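Local coordinates for ATP-dependent DNA helicase (PDB 5V9X), which uses the energy of ATP hydrolysis to move 3'-to-5' along single-stranded DNA and unwind RNA:DNA duplexes, at residues C439-Q444 against G630-A635. Residues are numbered along the deposited sequence; the frame is centred on the assembly and turned at random.
Sequences CAVTVQ and GAAVGA
Ala632 meets 439-444 through its CB, 4.3 Å from CG1 of Val441, a loose methyl-to-methyl contact. One residue on, Val633 touches both branches of the same side chain. Its CG2 sits before them, 4.0 Å from CG1 and 4.1 Å from CG2 of Val441, and the two valines cross at about a right angle. CG2 of Val441 also reaches the backbone, lying 4.0 Å from the CA of Val633. Val441 therefore straddles two consecutive residues of helix 627-640, and its CG1, anti to the backbone N (chi1 175°), is the branch shared between Ala632 and Val633. The CA atoms of Val441 and Val633 are 6.2 Å apart, the nearest such pair between the two segments. Helix 433-448 follows strand 424-429 of the second RecA-like domain and packs its other side on that parallel sheet, where Val443 rests on Leu258, Val260 and Leu428. Helix 627-640 comes shortly before strand 657-659, an edge strand of the same sheet, so the contact packs a helix lying on the sheet against one that leads into its last strand. Further along, Phe636 meets Ala440, Val441 and Gln444, while Leu629 adds to the apolar surroundings of Val441. The OE1 of Gln444 accepts a hydrogen bond from NH1 of Arg651 on helix 645-653.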
loop_
_atom_site.group_PDB
_atom_site.type_symbol
_atom_site.label_atom_id
_atom_site.label_comp_id
_atom_site.label_asym_id
_atom_site.label_seq_id
_atom_site.Cartn_x
_atom_site.Cartn_y
_atom_site.Cartn_z
ATOM N N CYS A 439 -9.877 12.240 8.831
ATOM C CA CYS A 439 -11.033 11.603 8.209
ATOM C C CYS A 439 -11.813 12.589 7.348
ATOM O O CYS A 439 -12.329 12.219 6.286
ATOM C CB CYS A 439 -11.943 10.999 9.279
ATOM S SG CYS A 439 -11.168 9.724 10.297
ATOM N N ALA A 440 -11.912 13.845 7.788
ATOM C CA ALA A 440 -12.671 14.839 7.033
ATOM C C ALA A 440 -12.022 15.122 5.683
ATOM O O ALA A 440 -12.689 15.073 4.642
ATOM C CB ALA A 440 -12.807 16.124 7.849
ATOM N N VAL A 441 -10.720 15.424 5.682
ATOM C CA VAL A 441 -10.012 15.645 4.422
ATOM C C VAL A 441 -10.128 14.419 3.526
ATOM O O VAL A 441 -10.301 14.536 2.307
ATOM C CB VAL A 441 -8.541 16.014 4.688
ATOM C CG1 VAL A 441 -7.769 16.116 3.381
ATOM C CG2 VAL A 441 -8.451 17.322 5.458
ATOM N N THR A 442 -10.054 13.225 4.116
ATOM C CA THR A 442 -10.173 12.002 3.329
ATOM C C THR A 442 -11.537 11.916 2.656
ATOM O O THR A 442 -11.629 11.647 1.452
ATOM C CB THR A 442 -9.927 10.784 4.216
ATOM O OG1 THR A 442 -8.603 10.850 4.759
ATOM C CG2 THR A 442 -10.071 9.506 3.408
ATOM N N VAL A 443 -12.610 12.146 3.418
ATOM C CA VAL A 443 -13.950 12.176 2.833
ATOM C C VAL A 443 -14.034 13.246 1.753
ATOM O O VAL A 443 -14.634 13.036 0.692
ATOM C CB VAL A 443 -15.006 12.397 3.933
ATOM C CG1 VAL A 443 -16.355 12.757 3.325
ATOM C CG2 VAL A 443 -15.130 11.160 4.804
ATOM N N GLN A 444 -13.420 14.404 2.004
ATOM C CA GLN A 444 -13.435 15.489 1.029
ATOM C C GLN A 444 -12.784 15.062 -0.282
ATOM O O GLN A 444 -13.362 15.239 -1.361
ATOM C CB GLN A 444 -12.729 16.710 1.617
ATOM C CG GLN A 444 -12.588 17.879 0.667
ATOM C CD GLN A 444 -11.793 19.014 1.277
ATOM O OE1 GLN A 444 -12.337 19.853 1.998
ATOM N NE2 GLN A 444 -10.493 19.042 1.001
ATOM N N GLY A 630 -0.804 16.362 2.150
ATOM C CA GLY A 630 -0.426 17.220 3.258
ATOM C C GLY A 630 -0.835 18.661 3.031
ATOM O O GLY A 630 -1.291 19.341 3.955
ATOM N N ALA A 631 -0.681 19.145 1.797
ATOM C CA ALA A 631 -1.153 20.483 1.457
ATOM C C ALA A 631 -2.659 20.593 1.648
ATOM O O ALA A 631 -3.154 21.563 2.234
ATOM C CB ALA A 631 -0.764 20.823 0.018
ATOM N N ALA A 632 -3.406 19.594 1.167
ATOM C CA ALA A 632 -4.859 19.619 1.295
ATOM C C ALA A 632 -5.300 19.640 2.753
ATOM O O ALA A 632 -6.335 20.234 3.080
ATOM C CB ALA A 632 -5.469 18.417 0.574
ATOM N N VAL A 633 -4.529 19.008 3.639
ATOM C CA VAL A 633 -4.882 18.986 5.056
ATOM C C VAL A 633 -4.770 20.383 5.655
ATOM O O VAL A 633 -5.652 20.831 6.397
ATOM C CB VAL A 633 -4.003 17.973 5.811
ATOM C CG1 VAL A 633 -4.083 18.207 7.309
ATOM C CG2 VAL A 633 -4.421 16.550 5.469
ATOM N N GLY A 634 -3.683 21.091 5.342
ATOM C CA GLY A 634 -3.517 22.436 5.866
ATOM C C GLY A 634 -4.525 23.415 5.297
ATOM O O GLY A 634 -5.059 24.261 6.020
ATOM N N ALA A 635 -4.798 23.316 3.992
ATOM C CA ALA A 635 -5.797 24.182 3.375
ATOM C C ALA A 635 -7.185 23.933 3.951
ATOM O O ALA A 635 -8.008 24.854 4.006
ATOM C CB ALA A 635 -5.800 23.980 1.860
#